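Local coordinates for protein glycosyl hydrolase, family 38 (Enterococcus faecalis, PDB 5KBP) that probably hydrolyses alpha-linked mannose residues from glycans, as a metal-binding glycoside hydrolase of family 38, at residues A[338-343]-A[380-385]; A[323-328]-A[333-338]; A[100-105]-A[312-317]. All coordinates share one frame; numbering follows the deposited sequence.

Contact 1: residues A[338-343]-A[380-385]; sequences DQFDYA and HFLADE
Leu382 sets its CD1 methyl squarely on one face of the Phe340 ring, 3.7 Å from the ring centroid and only 11° off the ring normal, a CH-pi contact over the middle of the face. The two side chains run past each other in opposite directions, the leucine methyl lying over the ring centre. The same CD1 also touches Gln339 CB, while Leu382 CD2 lies 3.8 Å from Gln339 CB and reaches CG as well, and the fork of the leucine thus spans two successive residues of the facing helix. Helices 337-348 and 362-393 meet here within the alpha-mannosidase middle domain, a helical part of the family 38 fold; of the two segments, Gln339 and Leu382 have the nearest CA atoms. A branched aliphatic residue suits this place because its two methyls can serve the aromatic face and the aliphatic base of the glutamine together. Toward Leu382, Gln339 presents its CB and CG: its chain bends at chi2 (83°), which carries the amide away from the leucine. Met30 of the second subunit packs on Gln339, while Phe340 also touches Ala321 and Glu322 of helix 304-332.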
loop_
_atom_site.group_PDB
_atom_site.type_symbol
_atom_site.label_atom_id
_atom_site.label_comp_id
_atom_site.label_asym_id
_atom_site.label_seq_id
_atom_site.Cartn_x
_atom_site.Cartn_y
_atom_site.Cartn_z
ATOM N N ASP A 338 21.581 -6.365 2.364
ATOM C CA ASP A 338 20.234 -6.896 2.558
ATOM C C ASP A 338 19.182 -5.802 2.433
ATOM O O ASP A 338 18.101 -6.030 1.876
ATOM C CB ASP A 338 20.128 -7.589 3.917
ATOM C CG ASP A 338 20.919 -8.883 3.979
ATOM O OD1 ASP A 338 21.295 -9.400 2.905
ATOM O OD2 ASP A 338 21.158 -9.391 5.096
ATOM N N GLN A 339 19.482 -4.603 2.938
ATOM C CA GLN A 339 18.521 -3.509 2.847
ATOM C C GLN A 339 18.367 -3.026 1.410
ATOM O O GLN A 339 17.253 -2.720 0.969
ATOM C CB GLN A 339 18.943 -2.358 3.759
ATOM C CG GLN A 339 18.841 -2.654 5.252
ATOM C CD GLN A 339 20.050 -3.393 5.798
ATOM O OE1 GLN A 339 20.864 -3.926 5.044
ATOM N NE2 GLN A 339 20.175 -3.421 7.120
ATOM N N PHE A 340 19.474 -2.943 0.668
ATOM C CA PHE A 340 19.388 -2.541 -0.733
ATOM C C PHE A 340 18.651 -3.583 -1.561
ATOM O O PHE A 340 17.893 -3.235 -2.475
ATOM C CB PHE A 340 20.784 -2.291 -1.305
ATOM C CG PHE A 340 21.304 -0.904 -1.051
ATOM C CD1 PHE A 340 20.623 0.198 -1.537
ATOM C CD2 PHE A 340 22.477 -0.703 -0.344
ATOM C CE1 PHE A 340 21.094 1.478 -1.311
ATOM C CE2 PHE A 340 22.956 0.574 -0.114
ATOM C CZ PHE A 340 22.263 1.666 -0.599
ATOM N N ASP A 341 18.860 -4.866 -1.257
ATOM C CA ASP A 341 18.124 -5.917 -1.948
ATOM C C ASP A 341 16.636 -5.834 -1.640
ATOM O O ASP A 341 15.798 -6.097 -2.508
ATOM C CB ASP A 341 18.687 -7.286 -1.560
ATOM C CG ASP A 341 17.968 -8.432 -2.248
ATOM O OD1 ASP A 341 18.210 -8.653 -3.454
ATOM O OD2 ASP A 341 17.165 -9.116 -1.579
ATOM N N TYR A 342 16.290 -5.454 -0.407
ATOM C CA TYR A 342 14.889 -5.292 -0.037
ATOM C C TYR A 342 14.279 -4.066 -0.708
ATOM O O TYR A 342 13.111 -4.090 -1.114
ATOM C CB TYR A 342 14.764 -5.201 1.484
ATOM C CG TYR A 342 13.375 -4.903 1.996
ATOM C CD1 TYR A 342 12.435 -5.914 2.142
ATOM C CD2 TYR A 342 13.012 -3.613 2.357
ATOM C CE1 TYR A 342 11.164 -5.644 2.617
ATOM C CE2 TYR A 342 11.745 -3.333 2.833
ATOM C CZ TYR A 342 10.825 -4.353 2.963
ATOM O OH TYR A 342 9.563 -4.078 3.437
ATOM N N ALA A 343 15.053 -2.984 -0.828
ATOM C CA ALA A 343 14.542 -1.783 -1.481
ATOM C C ALA A 343 14.382 -1.994 -2.982
ATOM O O ALA A 343 13.409 -1.521 -3.582
ATOM C CB ALA A 343 15.466 -0.598 -1.202
ATOM N N HIS A 380 15.921 6.615 1.557
ATOM C CA HIS A 380 16.230 7.768 2.395
ATOM C C HIS A 380 16.956 7.349 3.668
ATOM O O HIS A 380 17.929 7.995 4.074
ATOM C CB HIS A 380 14.950 8.532 2.736
ATOM C CG HIS A 380 14.533 9.518 1.689
ATOM N ND1 HIS A 380 13.878 9.148 0.534
ATOM C CD2 HIS A 380 14.679 10.862 1.625
ATOM C CE1 HIS A 380 13.637 10.223 -0.197
ATOM N NE2 HIS A 380 14.114 11.275 0.442
ATOM N N PHE A 381 16.496 6.274 4.311
ATOM C CA PHE A 381 17.155 5.791 5.521
ATOM C C PHE A 381 18.604 5.413 5.240
ATOM O O PHE A 381 19.517 5.816 5.970
ATOM C CB PHE A 381 16.389 4.597 6.095
ATOM C CG PHE A 381 17.085 3.920 7.246
ATOM C CD1 PHE A 381 17.967 2.870 7.026
ATOM C CD2 PHE A 381 16.853 4.327 8.549
ATOM C CE1 PHE A 381 18.608 2.248 8.082
ATOM C CE2 PHE A 381 17.489 3.707 9.610
ATOM C CZ PHE A 381 18.367 2.667 9.374
ATOM N N LEU A 382 18.831 4.630 4.185
ATOM C CA LEU A 382 20.184 4.183 3.870
ATOM C C LEU A 382 21.086 5.347 3.481
ATOM O O LEU A 382 22.284 5.330 3.788
ATOM C CB LEU A 382 20.141 3.138 2.754
ATOM C CG LEU A 382 19.437 1.831 3.122
ATOM C CD1 LEU A 382 19.373 0.888 1.928
ATOM C CD2 LEU A 382 20.133 1.168 4.302
ATOM N N ALA A 383 20.535 6.363 2.813
ATOM C CA ALA A 383 21.336 7.535 2.476
ATOM C C ALA A 383 21.679 8.343 3.720
ATOM O O ALA A 383 22.789 8.875 3.834
ATOM C CB ALA A 383 20.601 8.403 1.455
ATOM N N ASP A 384 20.744 8.439 4.669
ATOM C CA ASP A 384 21.006 9.196 5.889
ATOM C C ASP A 384 21.967 8.460 6.813
ATOM O O ASP A 384 22.708 9.101 7.567
ATOM C CB ASP A 384 19.696 9.496 6.617
ATOM C CG ASP A 384 18.763 10.364 5.797
ATOM O OD1 ASP A 384 19.258 11.111 4.928
ATOM O OD2 ASP A 384 17.536 10.300 6.021
ATOM N N GLU A 385 21.969 7.126 6.777
ATOM C CA GLU A 385 22.937 6.368 7.563
ATOM C C GLU A 385 24.349 6.574 7.032
ATOM O O GLU A 385 25.277 6.855 7.799
ATOM C CB GLU A 385 22.575 4.883 7.558
ATOM C CG GLU A 385 21.312 4.543 8.326
ATOM C CD GLU A 385 21.376 4.984 9.772
ATOM O OE1 GLU A 385 20.795 6.040 10.098
ATOM O OE2 GLU A 385 22.019 4.280 10.577
#

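Contact 2: residues A[323-328]-A[333-338]; sequences PLAAMA and GDYPHD
Tyr335 presents a ring edge to the backbone of helix 304-332 at Ala326, whose N sits near the ring plane, 3.6 Å from Tyr335 CE2. The same CE2 also touches the Ala325 methyl, with CB at 3.8 Å. Tyr335 CD2 is 3.5 Å from Ala325 O. Alanine suits both helix positions, since a single methyl lets the broad tyrosine ring come right up to the helix backbone. Beside it, Pro336 CD packs on Ala325 CB at 4.2 Å, so this one methyl meets two consecutive residues of the connection.

A water links the backbones of the two segments, donating to Ala325 O at 2.8 Å and to Asp334 O at 2.9 Å, and so bridges the two carbonyl oxygens. The arrangement is a tight helix-to-helix connection in the middle domain: helix 304-332 ends, Gly333 departs from helical geometry with a positive phi of 72°, a conformation glycine adopts easily, and the chain folds back beside the last turns it has just left. Pro336 then forms the centre of an inverse gamma turn and occupies the N-cap position of helix 337-348.

The tyrosine reaches the helix because its CG stands opposite the backbone N (chi1 -170°), which swings the ring across to the alanines. Farther out, CD1 of Tyr335 lies over the centre of the His337 ring, and the tyrosine ring also meets Phe340. Strand 829-836 of the C-terminal beta-sandwich region packs alongside, with Lys835 and Arg836 touching Tyr335 and Val834 touching Ala326.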
loop_
_atom_site.group_PDB
_atom_site.type_symbol
_atom_site.label_atom_id
_atom_site.label_comp_id
_atom_site.label_asym_id
_atom_site.label_seq_id
_atom_site.Cartn_x
_atom_site.Cartn_y
_atom_site.Cartn_z
ATOM N N PRO A 323 25.810 5.318 -3.894
ATOM C CA PRO A 323 27.130 5.977 -3.873
ATOM C C PRO A 323 27.555 6.426 -2.485
ATOM O O PRO A 323 28.735 6.304 -2.131
ATOM C CB PRO A 323 26.942 7.166 -4.826
ATOM C CG PRO A 323 25.813 6.768 -5.711
ATOM C CD PRO A 323 24.889 5.989 -4.830
ATOM N N LEU A 324 26.622 6.947 -1.685
ATOM C CA LEU A 324 26.961 7.352 -0.324
ATOM C C LEU A 324 27.320 6.146 0.536
ATOM O O LEU A 324 28.275 6.198 1.320
ATOM C CB LEU A 324 25.803 8.131 0.298
ATOM C CG LEU A 324 25.593 9.560 -0.206
ATOM C CD1 LEU A 324 24.298 10.137 0.350
ATOM C CD2 LEU A 324 26.776 10.438 0.162
ATOM N N ALA A 325 26.569 5.049 0.400
ATOM C CA ALA A 325 26.884 3.844 1.158
ATOM C C ALA A 325 28.190 3.214 0.694
ATOM O O ALA A 325 28.909 2.618 1.504
ATOM C CB ALA A 325 25.739 2.838 1.052
ATOM N N ALA A 326 28.511 3.331 -0.598
ATOM C CA ALA A 326 29.781 2.808 -1.088
ATOM C C ALA A 326 30.956 3.577 -0.495
ATOM O O ALA A 326 32.001 2.991 -0.192
ATOM C CB ALA A 326 29.818 2.859 -2.615
ATOM N N MET A 327 30.801 4.892 -0.320
ATOM C CA MET A 327 31.848 5.677 0.326
ATOM C C MET A 327 31.880 5.424 1.828
ATOM O O MET A 327 32.958 5.366 2.430
ATOM C CB MET A 327 31.644 7.167 0.045
ATOM C CG MET A 327 31.711 7.551 -1.423
ATOM S SD MET A 327 31.470 9.321 -1.665
ATOM C CE MET A 327 31.458 9.422 -3.453
ATOM N N ALA A 328 30.708 5.263 2.449
ATOM C CA ALA A 328 30.645 5.035 3.888
ATOM C C ALA A 328 31.268 3.705 4.293
ATOM O O ALA A 328 31.582 3.514 5.473
ATOM C CB ALA A 328 29.195 5.098 4.369
ATOM N N GLY A 333 33.416 -0.201 7.304
ATOM C CA GLY A 333 33.623 -1.582 6.913
ATOM C C GLY A 333 32.357 -2.367 6.654
ATOM O O GLY A 333 32.414 -3.596 6.536
ATOM N N ASP A 334 31.211 -1.695 6.562
ATOM C CA ASP A 334 29.929 -2.344 6.344
ATOM C C ASP A 334 29.233 -1.735 5.134
ATOM O O ASP A 334 29.474 -0.581 4.768
ATOM C CB ASP A 334 29.016 -2.223 7.576
ATOM C CG ASP A 334 29.683 -2.705 8.851
ATOM O OD1 ASP A 334 30.522 -3.626 8.782
ATOM O OD2 ASP A 334 29.366 -2.156 9.928
ATOM N N TYR A 335 28.372 -2.533 4.514
ATOM C CA TYR A 335 27.549 -2.105 3.390
ATOM C C TYR A 335 26.200 -2.800 3.501
ATOM O O TYR A 335 26.140 -4.036 3.565
ATOM C CB TYR A 335 28.226 -2.426 2.057
ATOM C CG TYR A 335 27.549 -1.815 0.847
ATOM C CD1 TYR A 335 26.512 -2.474 0.198
ATOM C CD2 TYR A 335 27.956 -0.585 0.346
ATOM C CE1 TYR A 335 25.898 -1.926 -0.911
ATOM C CE2 TYR A 335 27.345 -0.028 -0.763
ATOM C CZ TYR A 335 26.317 -0.703 -1.386
ATOM O OH TYR A 335 25.703 -0.158 -2.491
ATOM N N PRO A 336 25.090 -2.040 3.541
ATOM C CA PRO A 336 23.764 -2.641 3.786
ATOM C C PRO A 336 23.211 -3.348 2.555
ATOM O O PRO A 336 22.303 -2.866 1.872
ATOM C CB PRO A 336 22.924 -1.427 4.195
ATOM C CG PRO A 336 23.536 -0.296 3.440
ATOM C CD PRO A 336 25.016 -0.582 3.370
ATOM N N HIS A 337 23.768 -4.527 2.262
ATOM C CA HIS A 337 23.353 -5.278 1.079
ATOM C C HIS A 337 21.920 -5.780 1.211
ATOM O O HIS A 337 21.121 -5.656 0.276
ATOM C CB HIS A 337 24.315 -6.442 0.834
ATOM C CG HIS A 337 25.626 -6.023 0.248
ATOM N ND1 HIS A 337 26.812 -6.095 0.945
ATOM C CD2 HIS A 337 25.934 -5.518 -0.970
ATOM C CE1 HIS A 337 27.795 -5.653 0.180
ATOM N NE2 HIS A 337 27.290 -5.301 -0.988
ATOM N N ASP A 338 21.581 -6.365 2.364
ATOM C CA ASP A 338 20.234 -6.896 2.558
ATOM C C ASP A 338 19.182 -5.802 2.433
ATOM O O ASP A 338 18.101 -6.030 1.876
ATOM C CB ASP A 338 20.128 -7.589 3.917
ATOM C CG ASP A 338 20.919 -8.883 3.979
ATOM O OD1 ASP A 338 21.295 -9.400 2.905
ATOM O OD2 ASP A 338 21.158 -9.391 5.096
HETATM O O HOH W 1 27.769 1.585 3.850
#

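Contact 3: residues A[100-105]-A[312-317]; sequences SESNVR and KVQRQL. With SO4 (sulfate ion), chain F.
The first turn of helix 100-117, in the region of the family 38 N-terminal domain, meets the long helix 304-332 of the middle domain through one buried polar contact. Ser102 OG donates a hydrogen bond to Gln314 OE1 at 2.9 Å. The hydroxyl approaches from beside the amide oxygen, with a C=O...donor angle of 111°, and stands 34° out of the carbonyl plane. Ser102 and Gln314 are also the nearest backbone positions of the two segments, 7.6 Å apart between their CA atoms, so a short serine and a long glutamine divide the distance unevenly: the glutamine, extended beyond CG (chi2 170°), does most of the reaching. Its oxygen takes a further hydrogen bond from Ser99 N, and Ser102 OG is bonded to Ser99 OG, so the residue just before the helix fixes both partners.

Next to Ser102, Glu101 forms a salt bridge with Arg105 one turn later in the same helix. The arginine grips side-on, NE and NH1 both converging on Glu101 OE1, with NE at 3.0 Å and the acceptor close to the guanidinium plane. Glu101 is also paired with Arg846, and Arg105 with Glu322 of helix 304-332, which ties the charges into a wider network. On the other segment, the exposed Lys312 donates from NZ to a sulfate oxygen, O4, at 3.1 Å; the ion probably comes from the crystallisation liquor.

Trp344 of helix 337-348 packs on Ser102 and Arg105, and Leu347 on Gln314. Helix 362-393 lies against Val313 and Gln316, while Ala833 of strand 829-836 touches Glu101 and Arg105, and Lys835 touches Arg105.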
loop_
_atom_site.group_PDB
_atom_site.type_symbol
_atom_site.label_atom_id
_atom_site.label_comp_id
_atom_site.label_asym_id
_atom_site.label_seq_id
_atom_site.Cartn_x
_atom_site.Cartn_y
_atom_site.Cartn_z
ATOM N N SER A 100 17.932 2.666 -16.762
ATOM C CA SER A 100 18.945 1.765 -17.303
ATOM C C SER A 100 19.424 0.781 -16.244
ATOM O O SER A 100 19.537 -0.423 -16.503
ATOM C CB SER A 100 20.119 2.575 -17.856
ATOM O OG SER A 100 19.705 3.422 -18.912
ATOM N N GLU A 101 19.709 1.278 -15.039
ATOM C CA GLU A 101 20.165 0.403 -13.966
ATOM C C GLU A 101 19.068 -0.556 -13.524
ATOM O O GLU A 101 19.349 -1.716 -13.203
ATOM C CB GLU A 101 20.662 1.232 -12.783
ATOM C CG GLU A 101 22.042 1.825 -12.992
ATOM C CD GLU A 101 23.115 0.760 -13.100
ATOM O OE1 GLU A 101 23.022 -0.258 -12.381
ATOM O OE2 GLU A 101 24.050 0.939 -13.909
ATOM N N SER A 102 17.814 -0.095 -13.499
ATOM C CA SER A 102 16.715 -0.965 -13.086
ATOM C C SER A 102 16.607 -2.188 -13.989
ATOM O O SER A 102 16.261 -3.282 -13.525
ATOM C CB SER A 102 15.400 -0.189 -13.080
ATOM O OG SER A 102 15.403 0.800 -12.068
ATOM N N ASN A 103 16.899 -2.024 -15.281
ATOM C CA ASN A 103 16.947 -3.174 -16.176
ATOM C C ASN A 103 18.064 -4.129 -15.782
ATOM O O ASN A 103 17.904 -5.352 -15.870
ATOM C CB ASN A 103 17.126 -2.706 -17.620
ATOM C CG ASN A 103 15.857 -2.115 -18.198
ATOM O OD1 ASN A 103 14.905 -2.838 -18.493
ATOM N ND2 ASN A 103 15.839 -0.799 -18.375
ATOM N N VAL A 104 19.203 -3.591 -15.345
ATOM C CA VAL A 104 20.323 -4.434 -14.938
ATOM C C VAL A 104 20.044 -5.088 -13.589
ATOM O O VAL A 104 20.332 -6.275 -13.392
ATOM C CB VAL A 104 21.624 -3.610 -14.919
ATOM C CG1 VAL A 104 22.699 -4.314 -14.108
ATOM C CG2 VAL A 104 22.109 -3.356 -16.342
ATOM N N ARG A 105 19.472 -4.335 -12.643
ATOM C CA ARG A 105 19.138 -4.919 -11.347
ATOM C C ARG A 105 18.118 -6.039 -11.487
ATOM O O ARG A 105 18.112 -6.977 -10.683
ATOM C CB ARG A 105 18.607 -3.847 -10.395
ATOM C CG ARG A 105 19.490 -2.618 -10.271
ATOM C CD ARG A 105 20.946 -2.984 -10.030
ATOM N NE ARG A 105 21.818 -1.816 -10.100
ATOM C CZ ARG A 105 22.115 -1.043 -9.061
ATOM N NH1 ARG A 105 22.918 0.001 -9.215
ATOM N NH2 ARG A 105 21.612 -1.314 -7.865
ATOM N N LYS A 312 11.919 9.310 -9.228
ATOM C CA LYS A 312 12.423 9.786 -7.943
ATOM C C LYS A 312 13.061 8.657 -7.142
ATOM O O LYS A 312 14.164 8.808 -6.605
ATOM C CB LYS A 312 11.290 10.439 -7.149
ATOM C CG LYS A 312 11.680 10.840 -5.737
ATOM C CD LYS A 312 10.596 11.671 -5.070
ATOM C CE LYS A 312 9.286 10.905 -4.978
ATOM N NZ LYS A 312 8.225 11.707 -4.307
ATOM N N VAL A 313 12.379 7.512 -7.050
ATOM C CA VAL A 313 12.894 6.399 -6.256
ATOM C C VAL A 313 14.153 5.820 -6.892
ATOM O O VAL A 313 15.089 5.415 -6.192
ATOM C CB VAL A 313 11.802 5.329 -6.073
ATOM C CG1 VAL A 313 12.343 4.130 -5.304
ATOM C CG2 VAL A 313 10.597 5.919 -5.358
ATOM N N GLN A 314 14.201 5.777 -8.226
ATOM C CA GLN A 314 15.369 5.228 -8.907
ATOM C C GLN A 314 16.602 6.093 -8.672
ATOM O O GLN A 314 17.685 5.576 -8.373
ATOM C CB GLN A 314 15.083 5.082 -10.402
ATOM C CG GLN A 314 14.184 3.904 -10.745
ATOM C CD GLN A 314 13.720 3.931 -12.187
ATOM O OE1 GLN A 314 13.495 2.886 -12.798
ATOM N NE2 GLN A 314 13.569 5.129 -12.738
ATOM N N ARG A 315 16.458 7.414 -8.800
ATOM C CA ARG A 315 17.571 8.308 -8.492
ATOM C C ARG A 315 17.974 8.204 -7.027
ATOM O O ARG A 315 19.162 8.297 -6.696
ATOM C CB ARG A 315 17.199 9.749 -8.839
ATOM C CG ARG A 315 16.859 9.966 -10.303
ATOM C CD ARG A 315 18.067 9.737 -11.190
ATOM N NE ARG A 315 17.694 9.177 -12.485
ATOM C CZ ARG A 315 17.651 7.876 -12.750
ATOM N NH1 ARG A 315 17.297 7.453 -13.957
ATOM N NH2 ARG A 315 17.961 6.995 -11.809
ATOM N N GLN A 316 16.998 8.002 -6.139
ATOM C CA GLN A 316 17.292 7.887 -4.715
ATOM C C GLN A 316 18.165 6.674 -4.416
ATOM O O GLN A 316 19.006 6.722 -3.511
ATOM C CB GLN A 316 15.988 7.816 -3.919
ATOM C CG GLN A 316 16.170 7.666 -2.419
ATOM C CD GLN A 316 16.769 8.901 -1.782
ATOM O OE1 GLN A 316 16.431 10.026 -2.146
ATOM N NE2 GLN A 316 17.672 8.697 -0.829
ATOM N N LEU A 317 17.990 5.587 -5.164
ATOM C CA LEU A 317 18.766 4.374 -4.945
ATOM C C LEU A 317 20.063 4.365 -5.749
ATOM O O LEU A 317 21.140 4.131 -5.191
ATOM C CB LEU A 317 17.923 3.142 -5.290
ATOM C CG LEU A 317 16.722 2.841 -4.390
ATOM C CD1 LEU A 317 15.931 1.651 -4.917
ATOM C CD2 LEU A 317 17.182 2.590 -2.964
HETATM S S SO4 F . 10.660 12.771 -1.041
HETATM O O1 SO4 F . 10.472 11.919 0.129
HETATM O O2 SO4 F . 11.227 14.050 -0.626
HETATM O O3 SO4 F . 11.572 12.119 -1.975
HETATM O O4 SO4 F . 9.373 12.996 -1.693
#

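All three contacts are largely buried, though Gln339 and Pro336 are partly exposed, and they differ in place and chemistry. Contact 3 lies deepest, its centre about 7 Å from the centre of the chain, and joins two family regions by a polar bond; contacts 1 and 2, their centres about 19 and 23 Å from the chain's centre, stay within the middle domain and rest on apolar packing, contact 2 adding a water. Helix 304-332 serves contacts 2 and 3, and helix 337-348 serves contacts 1 and 2, which share Asp338. Those two form one continuous apolar patch: Phe340 CE2 lies 3.8 Å from Ala325 CB. Contact 1 also borders the second subunit, whereas no other protein chain touches contact 3.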